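Local structure of Non-structural maintenance of chromosomes element 1 homolog (Xenopus laevis, 7DG2) at residues 8-13 and 35-40; 28-33 and 44-49; 144-147 and 151-154; 168-173 and 188-193. The protein probably acts as a RING-type E3 ubiquitin ligase of the SMC5-SMC6 complex, working with a MAGE-family partner to pass ubiquitin from an E2 enzyme to substrates. One frame throughout, in Å; residues are numbered along the deposited sequence.

Contact 1 of 4, residues 8-13 and 35-40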
loop_
_atom_site.group_PDB
_atom_site.type_symbol
_atom_site.label_atom_id
_atom_site.label_comp_id
_atom_site.label_asym_id
_atom_site.label_seq_id
_atom_site.Cartn_x
_atom_site.Cartn_y
_atom_site.Cartn_z
ATOM N N HIS A 8 -9.086 9.982 13.606
ATOM C CA HIS A 8 -9.582 9.602 12.284
ATOM C C HIS A 8 -8.438 9.424 11.292
ATOM O O HIS A 8 -8.463 8.505 10.460
ATOM C CB HIS A 8 -10.541 10.655 11.737
ATOM C CG HIS A 8 -11.698 10.958 12.638
ATOM N ND1 HIS A 8 -11.698 12.030 13.509
ATOM C CD2 HIS A 8 -12.904 10.357 12.778
ATOM C CE1 HIS A 8 -12.848 12.061 14.163
ATOM N NE2 HIS A 8 -13.596 11.058 13.741
ATOM N N GLN A 9 -7.458 10.328 11.327
ATOM C CA GLN A 9 -6.346 10.226 10.385
ATOM C C GLN A 9 -5.572 8.937 10.616
ATOM O O GLN A 9 -5.175 8.255 9.658
ATOM C CB GLN A 9 -5.430 11.445 10.520
ATOM C CG GLN A 9 -6.124 12.785 10.246
ATOM C CD GLN A 9 -5.306 13.971 10.698
ATOM O OE1 GLN A 9 -4.216 13.811 11.253
ATOM N NE2 GLN A 9 -5.836 15.178 10.484
ATOM N N ARG A 10 -5.352 8.582 11.888
ATOM C CA ARG A 10 -4.597 7.376 12.199
ATOM C C ARG A 10 -5.348 6.146 11.722
ATOM O O ARG A 10 -4.753 5.226 11.153
ATOM C CB ARG A 10 -4.337 7.303 13.709
ATOM C CG ARG A 10 -3.519 6.115 14.121
ATOM C CD ARG A 10 -2.053 6.350 13.825
ATOM N NE ARG A 10 -1.411 7.200 14.833
ATOM C CZ ARG A 10 -0.097 7.382 14.908
ATOM N NH1 ARG A 10 0.422 8.165 15.843
ATOM N NH2 ARG A 10 0.698 6.797 14.018
ATOM N N PHE A 11 -6.666 6.139 11.922
ATOM C CA PHE A 11 -7.506 5.055 11.424
ATOM C C PHE A 11 -7.423 4.952 9.904
ATOM O O PHE A 11 -7.298 3.850 9.350
ATOM C CB PHE A 11 -8.941 5.299 11.897
ATOM C CG PHE A 11 -9.926 4.227 11.505
ATOM C CD1 PHE A 11 -10.477 4.201 10.236
ATOM C CD2 PHE A 11 -10.343 3.286 12.429
ATOM C CE1 PHE A 11 -11.413 3.234 9.885
ATOM C CE2 PHE A 11 -11.276 2.324 12.094
ATOM C CZ PHE A 11 -11.813 2.294 10.815
ATOM N N LEU A 12 -7.520 6.090 9.214
ATOM C CA LEU A 12 -7.501 6.079 7.754
ATOM C C LEU A 12 -6.149 5.602 7.231
ATOM O O LEU A 12 -6.087 4.813 6.275
ATOM C CB LEU A 12 -7.847 7.476 7.228
ATOM C CG LEU A 12 -7.787 7.675 5.714
ATOM C CD1 LEU A 12 -8.682 6.643 4.997
ATOM C CD2 LEU A 12 -8.186 9.119 5.354
ATOM N N GLN A 13 -5.055 6.039 7.865
ATOM C CA GLN A 13 -3.733 5.566 7.448
ATOM C C GLN A 13 -3.617 4.053 7.577
ATOM O O GLN A 13 -3.114 3.379 6.670
ATOM C CB GLN A 13 -2.642 6.250 8.265
ATOM C CG GLN A 13 -2.509 7.738 7.955
ATOM C CD GLN A 13 -1.257 8.325 8.557
ATOM O OE1 GLN A 13 -0.389 7.588 9.042
ATOM N NE2 GLN A 13 -1.143 9.653 8.516
ATOM N N GLU A 35 -7.078 6.174 21.752
ATOM C CA GLU A 35 -6.123 6.230 22.853
ATOM C C GLU A 35 -4.821 6.906 22.433
ATOM O O GLU A 35 -4.263 7.711 23.188
ATOM C CB GLU A 35 -5.868 4.821 23.377
ATOM C CG GLU A 35 -7.110 4.204 23.975
ATOM C CD GLU A 35 -6.938 2.742 24.288
ATOM O OE1 GLU A 35 -5.966 2.142 23.781
ATOM O OE2 GLU A 35 -7.773 2.193 25.042
ATOM N N LEU A 36 -4.341 6.613 21.219
ATOM C CA LEU A 36 -3.094 7.198 20.727
ATOM C C LEU A 36 -3.157 8.712 20.585
ATOM O O LEU A 36 -2.105 9.361 20.534
ATOM C CB LEU A 36 -2.718 6.593 19.367
ATOM C CG LEU A 36 -2.005 5.238 19.366
ATOM C CD1 LEU A 36 -1.883 4.681 17.948
ATOM C CD2 LEU A 36 -0.630 5.376 20.012
ATOM N N HIS A 37 -4.353 9.296 20.489
ATOM C CA HIS A 37 -4.460 10.720 20.199
ATOM C C HIS A 37 -5.337 11.453 21.208
ATOM O O HIS A 37 -5.779 12.573 20.937
ATOM C CB HIS A 37 -4.958 10.924 18.768
ATOM C CG HIS A 37 -3.987 10.426 17.741
ATOM N ND1 HIS A 37 -2.833 11.109 17.421
ATOM C CD2 HIS A 37 -3.971 9.292 17.001
ATOM C CE1 HIS A 37 -2.159 10.429 16.510
ATOM N NE2 HIS A 37 -2.828 9.324 16.234
ATOM N N LYS A 38 -5.572 10.842 22.369
ATOM C CA LYS A 38 -6.216 11.512 23.503
ATOM C C LYS A 38 -7.622 11.981 23.149
ATOM O O LYS A 38 -8.061 13.056 23.563
ATOM C CB LYS A 38 -5.365 12.680 24.010
ATOM C CG LYS A 38 -3.908 12.303 24.273
ATOM C CD LYS A 38 -3.813 10.980 25.016
ATOM C CE LYS A 38 -2.367 10.511 25.172
ATOM N NZ LYS A 38 -1.730 10.996 26.431
ATOM N N VAL A 39 -8.330 11.169 22.369
ATOM C CA VAL A 39 -9.727 11.397 22.024
ATOM C C VAL A 39 -10.561 10.450 22.873
ATOM O O VAL A 39 -10.221 9.267 22.999
ATOM C CB VAL A 39 -9.975 11.144 20.524
ATOM C CG1 VAL A 39 -11.467 11.092 20.217
ATOM C CG2 VAL A 39 -9.284 12.203 19.685
ATOM N N HIS A 40 -11.647 10.952 23.460
ATOM C CA HIS A 40 -12.453 10.087 24.319
ATOM C C HIS A 40 -13.025 8.931 23.509
ATOM O O HIS A 40 -13.773 9.147 22.553
ATOM C CB HIS A 40 -13.579 10.882 24.979
ATOM C CG HIS A 40 -14.349 10.094 25.995
ATOM N ND1 HIS A 40 -14.297 10.365 27.346
ATOM C CD2 HIS A 40 -15.167 9.023 25.857
ATOM C CE1 HIS A 40 -15.058 9.503 27.996
ATOM N NE2 HIS A 40 -15.597 8.677 27.117
HETATM O O HOH W 1 0.243 9.163 18.543
#
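Arg10 NE donates a hydrogen bond to His37 NE2, 2.9 Å long with an N-H...N angle of 151°. The donor lies close to the imidazole plane, and NE2 acts as the acceptor, which implies that it carries no proton here; the acceptor in turn is somewhat tilted from the guanidinium plane. CG of Arg10 stands anti to the backbone N (chi1 -178°), and the chain then bends at its next two torsions, which brings NE to the ring. Water supplies a second, looser polar link: it gives a bond to Leu36 O at 3.1 Å and takes a weak one from Arg10 NH1. The other terminal nitrogen, NH2, is bonded to the carbonyl oxygen of Gln83 in the chain of the MAGE domain-containing protein.

Helix 6-18, probably the first of a winged-helix domain, here meets the C-terminal end of the next helix, 23-36, and the turn that follows it.

Van der Waals contacts are modest. Leu36 sets CD1 over one face of the guanidinium, 4.0 Å from Arg10 NE. The aliphatic base of the arginine adds to them, its CB lying 3.6 Å from His37 NE2, while farther along helix 6-18 Phe11 packs on Cys33 and Leu29.

Contact 2 of 4, residues 28-33 and 44-49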
loop_
_atom_site.group_PDB
_atom_site.type_symbol
_atom_site.label_atom_id
_atom_site.label_comp_id
_atom_site.label_asym_id
_atom_site.label_seq_id
_atom_site.Cartn_x
_atom_site.Cartn_y
_atom_site.Cartn_z
ATOM N N ALA A 28 -11.145 -2.693 17.261
ATOM C CA ALA A 28 -9.939 -2.543 18.069
ATOM C C ALA A 28 -9.079 -1.394 17.563
ATOM O O ALA A 28 -8.485 -0.656 18.358
ATOM C CB ALA A 28 -9.138 -3.841 18.081
ATOM N N LEU A 29 -9.009 -1.225 16.240
ATOM C CA LEU A 29 -8.261 -0.109 15.665
ATOM C C LEU A 29 -8.871 1.231 16.066
ATOM O O LEU A 29 -8.150 2.165 16.434
ATOM C CB LEU A 29 -8.213 -0.253 14.136
ATOM C CG LEU A 29 -7.610 0.908 13.358
ATOM C CD1 LEU A 29 -6.137 1.029 13.719
ATOM C CD2 LEU A 29 -7.802 0.716 11.827
ATOM N N HIS A 30 -10.199 1.343 16.002
ATOM C CA HIS A 30 -10.881 2.558 16.427
ATOM C C HIS A 30 -10.492 2.923 17.855
ATOM O O HIS A 30 -10.102 4.064 18.137
ATOM C CB HIS A 30 -12.391 2.347 16.308
ATOM C CG HIS A 30 -13.214 3.468 16.848
ATOM N ND1 HIS A 30 -14.412 3.255 17.504
ATOM C CD2 HIS A 30 -13.039 4.808 16.804
ATOM C CE1 HIS A 30 -14.923 4.421 17.858
ATOM N NE2 HIS A 30 -14.112 5.377 17.447
ATOM N N ARG A 31 -10.587 1.951 18.762
ATOM C CA ARG A 31 -10.216 2.179 20.156
ATOM C C ARG A 31 -8.770 2.627 20.273
ATOM O O ARG A 31 -8.457 3.594 20.979
ATOM C CB ARG A 31 -10.422 0.906 20.965
ATOM C CG ARG A 31 -10.135 1.107 22.447
ATOM C CD ARG A 31 -10.554 -0.121 23.208
ATOM N NE ARG A 31 -10.104 -0.060 24.591
ATOM C CZ ARG A 31 -10.390 -0.980 25.504
ATOM N NH1 ARG A 31 -11.134 -2.032 25.182
ATOM N NH2 ARG A 31 -9.930 -0.845 26.740
ATOM N N HIS A 32 -7.866 1.923 19.586
ATOM C CA HIS A 32 -6.449 2.252 19.701
ATOM C C HIS A 32 -6.154 3.640 19.144
ATOM O O HIS A 32 -5.353 4.388 19.721
ATOM C CB HIS A 32 -5.609 1.185 18.996
ATOM C CG HIS A 32 -4.167 1.198 19.397
ATOM N ND1 HIS A 32 -3.750 0.897 20.677
ATOM C CD2 HIS A 32 -3.048 1.478 18.690
ATOM C CE1 HIS A 32 -2.434 0.997 20.742
ATOM N NE2 HIS A 32 -1.983 1.346 19.549
ATOM N N CYS A 33 -6.799 4.014 18.027
ATOM C CA CYS A 33 -6.601 5.349 17.473
ATOM C C CYS A 33 -7.062 6.429 18.446
ATOM O O CYS A 33 -6.434 7.485 18.554
ATOM C CB CYS A 33 -7.345 5.498 16.147
ATOM S SG CYS A 33 -6.647 4.481 14.841
ATOM N N ASP A 44 -19.780 3.163 21.311
ATOM C CA ASP A 44 -21.061 3.213 20.619
ATOM C C ASP A 44 -21.052 4.144 19.415
ATOM O O ASP A 44 -22.110 4.379 18.820
ATOM C CB ASP A 44 -22.173 3.647 21.587
ATOM C CG ASP A 44 -21.914 5.015 22.216
ATOM O OD1 ASP A 44 -20.741 5.405 22.386
ATOM O OD2 ASP A 44 -22.888 5.721 22.568
ATOM N N LYS A 45 -19.895 4.689 19.041
ATOM C CA LYS A 45 -19.858 5.734 18.030
ATOM C C LYS A 45 -18.963 5.376 16.843
ATOM O O LYS A 45 -18.450 6.273 16.176
ATOM C CB LYS A 45 -19.409 7.057 18.649
ATOM C CG LYS A 45 -20.345 7.587 19.746
ATOM C CD LYS A 45 -21.780 7.731 19.248
ATOM C CE LYS A 45 -22.653 8.446 20.293
ATOM N NZ LYS A 45 -24.100 8.481 19.903
ATOM N N LEU A 46 -18.774 4.085 16.552
ATOM C CA LEU A 46 -17.944 3.723 15.403
ATOM C C LEU A 46 -18.564 4.203 14.094
ATOM O O LEU A 46 -17.843 4.653 13.190
ATOM C CB LEU A 46 -17.705 2.213 15.356
ATOM C CG LEU A 46 -17.003 1.670 14.096
ATOM C CD1 LEU A 46 -15.586 2.201 13.939
ATOM C CD2 LEU A 46 -16.972 0.164 14.112
ATOM N N ASP A 47 -19.897 4.106 13.961
ATOM C CA ASP A 47 -20.541 4.553 12.722
ATOM C C ASP A 47 -20.327 6.038 12.493
ATOM O O ASP A 47 -20.040 6.472 11.364
ATOM C CB ASP A 47 -22.044 4.253 12.747
ATOM C CG ASP A 47 -22.358 2.774 12.609
ATOM O OD1 ASP A 47 -21.421 1.950 12.488
ATOM O OD2 ASP A 47 -23.565 2.441 12.619
ATOM N N ASP A 48 -20.484 6.840 13.545
ATOM C CA ASP A 48 -20.210 8.267 13.434
ATOM C C ASP A 48 -18.753 8.510 13.070
ATOM O O ASP A 48 -18.443 9.410 12.282
ATOM C CB ASP A 48 -20.542 8.968 14.750
ATOM C CG ASP A 48 -22.040 9.101 14.990
ATOM O OD1 ASP A 48 -22.833 8.705 14.110
ATOM O OD2 ASP A 48 -22.420 9.610 16.068
ATOM N N PHE A 49 -17.848 7.719 13.653
ATOM C CA PHE A 49 -16.415 7.873 13.402
ATOM C C PHE A 49 -16.098 7.619 11.932
ATOM O O PHE A 49 -15.452 8.443 11.273
ATOM C CB PHE A 49 -15.650 6.904 14.311
ATOM C CG PHE A 49 -14.147 7.001 14.214
ATOM C CD1 PHE A 49 -13.443 7.908 14.994
ATOM C CD2 PHE A 49 -13.437 6.138 13.393
ATOM C CE1 PHE A 49 -12.059 7.975 14.928
ATOM C CE2 PHE A 49 -12.052 6.209 13.322
ATOM C CZ PHE A 49 -11.370 7.131 14.091
#
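His30 projects from helix 23-36 into the angle between Leu46 and Phe49, two residues on the first turn of helix 46-57. Its CD2 hangs 3.4 Å above the plane of the Phe49 ring, almost over the centre, and comes within 3.6 Å of Phe49 CG. The two rings are inclined at 45° with their centroids 4.4 Å apart, an oblique pairing that lets the CD2 and NE2 side of the imidazole settle on the phenyl face. Around the same imidazole, Leu46 contributes a methyl group, CD1 lying 3.9 Å from His30 ND1. Backbone atoms add a further neighbour: His30 CE1 lies 4.0 Å from Leu46 CA, with the carbonyl carbon of Lys45 a little farther off.

His30 (chi1 174°), Leu46 and Phe49 (chi1 -177°) all extend CG opposite the backbone N, and His30 slides past each of the other two side chains in the opposite direction. Lys45 occupies the N-cap position, and its carbonyl oxygen accepts the 3.0 Å bond from Phe49 N that closes the first helical turn, fixing the backbone from which Phe49 leaves. Farther out, Phe49 stacks with His8 and meets Phe11 edge-to-face, both from helix 6-18, while Tyr41 of the connecting loop sits edge-to-face with His30. An aromatic core filling the angle between the second and third helices and backed by the first is consistent with the helix-turn-helix core of a winged-helix domain, in keeping with the family's helix-turn-helix relationship.

Contact 3 of 4, residues 144-147 and 151-154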
loop_
_atom_site.group_PDB
_atom_site.type_symbol
_atom_site.label_atom_id
_atom_site.label_comp_id
_atom_site.label_asym_id
_atom_site.label_seq_id
_atom_site.Cartn_x
_atom_site.Cartn_y
_atom_site.Cartn_z
ATOM N N GLN A 144 0.672 -14.362 -7.239
ATOM C CA GLN A 144 1.052 -14.190 -5.842
ATOM C C GLN A 144 0.932 -12.729 -5.416
ATOM O O GLN A 144 0.565 -12.445 -4.268
ATOM C CB GLN A 144 2.469 -14.717 -5.597
ATOM C CG GLN A 144 2.920 -14.595 -4.135
ATOM C CD GLN A 144 1.944 -15.255 -3.143
ATOM O OE1 GLN A 144 1.716 -16.470 -3.192
ATOM N NE2 GLN A 144 1.367 -14.450 -2.242
ATOM N N SER A 145 1.193 -11.800 -6.333
ATOM C CA SER A 145 0.986 -10.389 -6.029
ATOM C C SER A 145 -0.495 -10.082 -5.830
ATOM O O SER A 145 -0.867 -9.396 -4.874
ATOM C CB SER A 145 1.577 -9.510 -7.137
ATOM O OG SER A 145 1.306 -8.140 -6.868
ATOM N N PHE A 146 -1.360 -10.579 -6.728
ATOM C CA PHE A 146 -2.794 -10.348 -6.571
ATOM C C PHE A 146 -3.290 -10.882 -5.234
ATOM O O PHE A 146 -4.185 -10.295 -4.625
ATOM C CB PHE A 146 -3.581 -11.001 -7.715
ATOM C CG PHE A 146 -3.426 -10.312 -9.054
ATOM C CD1 PHE A 146 -3.182 -8.956 -9.140
ATOM C CD2 PHE A 146 -3.552 -11.039 -10.227
ATOM C CE1 PHE A 146 -3.036 -8.324 -10.374
ATOM C CE2 PHE A 146 -3.420 -10.419 -11.469
ATOM C CZ PHE A 146 -3.158 -9.062 -11.543
ATOM N N VAL A 147 -2.724 -12.001 -4.769
ATOM C CA VAL A 147 -3.120 -12.538 -3.465
ATOM C C VAL A 147 -2.574 -11.665 -2.342
ATOM O O VAL A 147 -3.295 -11.313 -1.401
ATOM C CB VAL A 147 -2.656 -13.998 -3.326
ATOM C CG1 VAL A 147 -2.737 -14.457 -1.882
ATOM C CG2 VAL A 147 -3.520 -14.883 -4.232
ATOM N N TRP A 151 -6.482 -8.719 -3.910
ATOM C CA TRP A 151 -7.424 -8.685 -5.026
ATOM C C TRP A 151 -7.977 -10.069 -5.321
ATOM O O TRP A 151 -9.151 -10.202 -5.670
ATOM C CB TRP A 151 -6.770 -8.119 -6.302
ATOM C CG TRP A 151 -6.313 -6.712 -6.082
ATOM C CD1 TRP A 151 -5.022 -6.245 -6.131
ATOM C CD2 TRP A 151 -7.135 -5.604 -5.707
ATOM N NE1 TRP A 151 -5.001 -4.897 -5.821
ATOM C CE2 TRP A 151 -6.284 -4.483 -5.556
ATOM C CE3 TRP A 151 -8.508 -5.445 -5.483
ATOM C CZ2 TRP A 151 -6.766 -3.215 -5.194
ATOM C CZ3 TRP A 151 -8.988 -4.180 -5.113
ATOM C CH2 TRP A 151 -8.116 -3.082 -4.982
ATOM N N LEU A 152 -7.167 -11.093 -5.126
ATOM C CA LEU A 152 -7.608 -12.473 -5.255
ATOM C C LEU A 152 -7.397 -13.186 -3.930
ATOM O O LEU A 152 -6.577 -12.783 -3.102
ATOM C CB LEU A 152 -6.838 -13.207 -6.366
ATOM C CG LEU A 152 -6.989 -12.701 -7.799
ATOM C CD1 LEU A 152 -6.151 -13.542 -8.752
ATOM C CD2 LEU A 152 -8.452 -12.687 -8.215
ATOM N N ILE A 153 -8.168 -14.251 -3.735
ATOM C CA ILE A 153 -7.990 -15.203 -2.647
ATOM C C ILE A 153 -7.571 -16.505 -3.298
ATOM O O ILE A 153 -8.204 -16.927 -4.271
ATOM C CB ILE A 153 -9.298 -15.420 -1.866
ATOM C CG1 ILE A 153 -9.533 -14.315 -0.855
ATOM C CG2 ILE A 153 -9.303 -16.789 -1.187
ATOM C CD1 ILE A 153 -10.816 -14.536 -0.129
ATOM N N GLY A 154 -6.538 -17.145 -2.770
ATOM C CA GLY A 154 -5.969 -18.340 -3.381
ATOM C C GLY A 154 -6.015 -19.526 -2.439
ATOM O O GLY A 154 -5.674 -19.402 -1.263
HETATM O O HOH W 2 -5.614 -12.678 -0.575
#
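Phe146 and Leu152 join the last turn of helix 136-148 to the first strand of the β-hairpin that follows it, a junction consistent with the third helix and wing of a winged-helix domain. The two side chains lie side by side and point the same way, because in each CG is turned beside the backbone N, with chi1 -71° in Phe146 and -63° in Leu152. Leu152 CD1 consequently rests 3.8 Å from Phe146 CB and near CD2 of the ring. Trp151 takes a similar first torsion and brings its indole CD1 to 4.4 Å from Phe146 CD1, with Phe102 of helix 96-111 covering both residues. With CG2 beside its own N, Val147 brings this methyl to 4.3 Å from Leu152 CB and 4.0 Å from Gly154 N.

Beneath these side chains one carbonyl serves two donors. Trp151 N reaches Phe146 O at 2.9 Å, nearly along the C=O axis, whereas Leu152 N, at 3.1 Å, comes from above the carbonyl plane. A water completes the seam, donating to Val147 O at 2.8 Å and to Leu152 O at 2.7 Å.

Contact 4 of 4, residues 168-173 and 188-193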
loop_
_atom_site.group_PDB
_atom_site.type_symbol
_atom_site.label_atom_id
_atom_site.label_comp_id
_atom_site.label_asym_id
_atom_site.label_seq_id
_atom_site.Cartn_x
_atom_site.Cartn_y
_atom_site.Cartn_z
ATOM N N GLU A 168 -15.065 -3.256 -3.916
ATOM C CA GLU A 168 -14.737 -2.117 -4.770
ATOM C C GLU A 168 -15.391 -2.220 -6.147
ATOM O O GLU A 168 -15.820 -1.204 -6.713
ATOM C CB GLU A 168 -13.228 -1.986 -4.926
ATOM C CG GLU A 168 -12.846 -0.702 -5.655
ATOM C CD GLU A 168 -11.360 -0.458 -5.621
ATOM O OE1 GLU A 168 -10.646 -1.021 -6.481
ATOM O OE2 GLU A 168 -10.911 0.269 -4.710
ATOM N N LEU A 169 -15.467 -3.426 -6.708
ATOM C CA LEU A 169 -15.913 -3.621 -8.084
ATOM C C LEU A 169 -17.374 -4.045 -8.195
ATOM O O LEU A 169 -17.810 -4.399 -9.294
ATOM C CB LEU A 169 -15.032 -4.657 -8.794
ATOM C CG LEU A 169 -13.567 -4.256 -9.000
ATOM C CD1 LEU A 169 -12.863 -5.271 -9.901
ATOM C CD2 LEU A 169 -13.480 -2.906 -9.617
ATOM N N GLU A 170 -18.131 -3.998 -7.094
ATOM C CA GLU A 170 -19.526 -4.450 -7.081
ATOM C C GLU A 170 -20.325 -3.877 -8.246
ATOM O O GLU A 170 -20.965 -4.614 -9.004
ATOM C CB GLU A 170 -20.167 -4.063 -5.740
ATOM C CG GLU A 170 -21.686 -4.227 -5.648
ATOM C CD GLU A 170 -22.110 -5.653 -5.336
ATOM O OE1 GLU A 170 -23.202 -6.067 -5.792
ATOM O OE2 GLU A 170 -21.358 -6.360 -4.626
ATOM N N HIS A 171 -20.300 -2.557 -8.410
ATOM C CA HIS A 171 -21.128 -1.948 -9.439
ATOM C C HIS A 171 -20.485 -2.044 -10.808
ATOM O O HIS A 171 -21.191 -2.178 -11.813
ATOM C CB HIS A 171 -21.429 -0.505 -9.047
ATOM C CG HIS A 171 -22.076 -0.406 -7.704
ATOM N ND1 HIS A 171 -21.351 -0.303 -6.536
ATOM C CD2 HIS A 171 -23.378 -0.481 -7.336
ATOM C CE1 HIS A 171 -22.181 -0.279 -5.508
ATOM N NE2 HIS A 171 -23.416 -0.386 -5.967
ATOM N N TYR A 172 -19.155 -2.008 -10.865
ATOM C CA TYR A 172 -18.466 -2.262 -12.121
ATOM C C TYR A 172 -18.860 -3.621 -12.697
ATOM O O TYR A 172 -19.169 -3.744 -13.888
ATOM C CB TYR A 172 -16.960 -2.178 -11.893
ATOM C CG TYR A 172 -16.138 -2.536 -13.086
ATOM C CD1 TYR A 172 -15.798 -1.579 -14.034
ATOM C CD2 TYR A 172 -15.701 -3.837 -13.275
ATOM C CE1 TYR A 172 -15.039 -1.915 -15.133
ATOM C CE2 TYR A 172 -14.951 -4.182 -14.367
ATOM C CZ TYR A 172 -14.618 -3.218 -15.292
ATOM O OH TYR A 172 -13.864 -3.580 -16.376
ATOM N N ILE A 173 -18.859 -4.654 -11.856
ATOM C CA ILE A 173 -19.231 -5.997 -12.307
ATOM C C ILE A 173 -20.684 -6.029 -12.765
ATOM O O ILE A 173 -21.010 -6.620 -13.803
ATOM C CB ILE A 173 -18.975 -7.017 -11.180
ATOM C CG1 ILE A 173 -17.472 -7.211 -10.962
ATOM C CG2 ILE A 173 -19.682 -8.367 -11.479
ATOM C CD1 ILE A 173 -17.123 -7.937 -9.657
ATOM N N ARG A 188 -30.050 -9.288 -3.849
ATOM C CA ARG A 188 -29.880 -8.526 -5.087
ATOM C C ARG A 188 -28.480 -7.930 -5.233
ATOM O O ARG A 188 -28.294 -6.951 -5.959
ATOM C CB ARG A 188 -30.943 -7.430 -5.213
ATOM C CG ARG A 188 -32.377 -7.934 -5.074
ATOM C CD ARG A 188 -32.796 -8.748 -6.285
ATOM N NE ARG A 188 -32.520 -8.031 -7.527
ATOM C CZ ARG A 188 -33.339 -7.138 -8.078
ATOM N NH1 ARG A 188 -32.999 -6.534 -9.210
ATOM N NH2 ARG A 188 -34.497 -6.847 -7.498
ATOM N N LYS A 189 -27.483 -8.506 -4.573
ATOM C CA LYS A 189 -26.095 -8.103 -4.744
ATOM C C LYS A 189 -25.333 -9.169 -5.522
ATOM O O LYS A 189 -25.752 -10.326 -5.604
ATOM C CB LYS A 189 -25.417 -7.864 -3.392
ATOM C CG LYS A 189 -26.072 -6.778 -2.557
ATOM C CD LYS A 189 -25.484 -6.731 -1.158
ATOM C CE LYS A 189 -25.966 -5.494 -0.421
ATOM N NZ LYS A 189 -25.672 -4.268 -1.216
ATOM N N VAL A 190 -24.203 -8.754 -6.105
ATOM C CA VAL A 190 -23.353 -9.683 -6.841
ATOM C C VAL A 190 -22.987 -10.864 -5.957
ATOM O O VAL A 190 -22.666 -10.708 -4.772
ATOM C CB VAL A 190 -22.089 -8.969 -7.350
ATOM C CG1 VAL A 190 -21.050 -9.975 -7.837
ATOM C CG2 VAL A 190 -22.444 -7.993 -8.462
ATOM N N ALA A 191 -23.052 -12.062 -6.529
ATOM C CA ALA A 191 -22.583 -13.272 -5.871
ATOM C C ALA A 191 -21.495 -13.884 -6.731
ATOM O O ALA A 191 -21.685 -14.071 -7.937
ATOM C CB ALA A 191 -23.713 -14.281 -5.652
ATOM N N ILE A 192 -20.352 -14.181 -6.118
ATOM C CA ILE A 192 -19.278 -14.883 -6.810
ATOM C C ILE A 192 -19.385 -16.366 -6.482
ATOM O O ILE A 192 -19.519 -17.206 -7.381
ATOM C CB ILE A 192 -17.901 -14.302 -6.436
ATOM C CG1 ILE A 192 -17.824 -12.825 -6.826
ATOM C CG2 ILE A 192 -16.813 -15.066 -7.130
ATOM C CD1 ILE A 192 -18.024 -12.558 -8.310
ATOM N N GLN A 193 -19.341 -16.705 -5.195
ATOM C CA GLN A 193 -19.711 -18.040 -4.739
ATOM C C GLN A 193 -21.198 -18.050 -4.406
ATOM O O GLN A 193 -21.724 -17.090 -3.841
ATOM C CB GLN A 193 -18.889 -18.452 -3.517
ATOM C CG GLN A 193 -17.396 -18.499 -3.794
ATOM C CD GLN A 193 -16.602 -18.982 -2.603
ATOM O OE1 GLN A 193 -15.818 -18.226 -2.018
ATOM N NE2 GLN A 193 -16.788 -20.245 -2.243
HETATM O O HOH W 3 -21.845 -8.739 -3.228
#
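Val190, in an extended and weakly bonded strand, passes the side of helix 163-176 at Glu170 with their CA atoms 6.5 Å apart, next to a kink where the backbone N atoms of His171 and Tyr172 lack the usual helical bond.

The carboxylate of Glu170 is the main point of grip. Val190 N donates to Glu170 OE1 at 2.9 Å, nearly straight at 172°, and the bond engages the syn lone pair of OE1, on the side of the other oxygen. Bending at chi2 (82°) curls the glutamate chain so that its head reaches the valine N as the two side chains slide past each other in opposite directions. OE1 also touches the valine methyl CG2 at 3.4 Å and forms a salt bridge with Arg174, one turn farther along the helix; the other terminal nitrogen of Arg174 is bonded to Arg188 O. Lys189 NZ, 5.5 Å from Glu170 OE1, makes no direct ion pair but could add to the positive field that favours a charged carboxylate. A water sits between the segments, 2.8 Å from Glu170 OE2 and 2.6 Å from Val190 O.

Behind the polar head, Val190 CG2 meets Ile173 CG2 at 4.1 Å, the two side chains crossing at about a right angle, and Ile110 of helix 96-111 lies against the isoleucine. Val190 O is hydrogen-bonded to His205 NE2, so the residue held by Glu170 probably helps to orient a zinc ligand. The arrangement anchors the strand just after Cys184 and Cys187, in the first zinc site of the atypical RING, to helix 163-176 of what is probably the preceding winged-helix region.

Contacts 1 and 2 belong to one helical cluster and share helix 23-36; they touch through Phe49 and Cys33, both set against helix 6-18. Contacts 3 and 4 lie nearer the centre of the chain, about 18 Å apart between centres, and meet where Trp151 rests against Glu168. All four are only partly buried, each mixing buried residues with more accessible ones. Their chemistry follows their place: at 28-33 and 44-49 aromatic and aliphatic packing joins two helices, at 8-13 and 35-40 a side-chain bond borders the MAGE partner, at 144-147 and 151-154 backbone bonds tie helix to strand, and at 168-173 and 188-193 a carboxylate bonds a strand of the zinc-binding module.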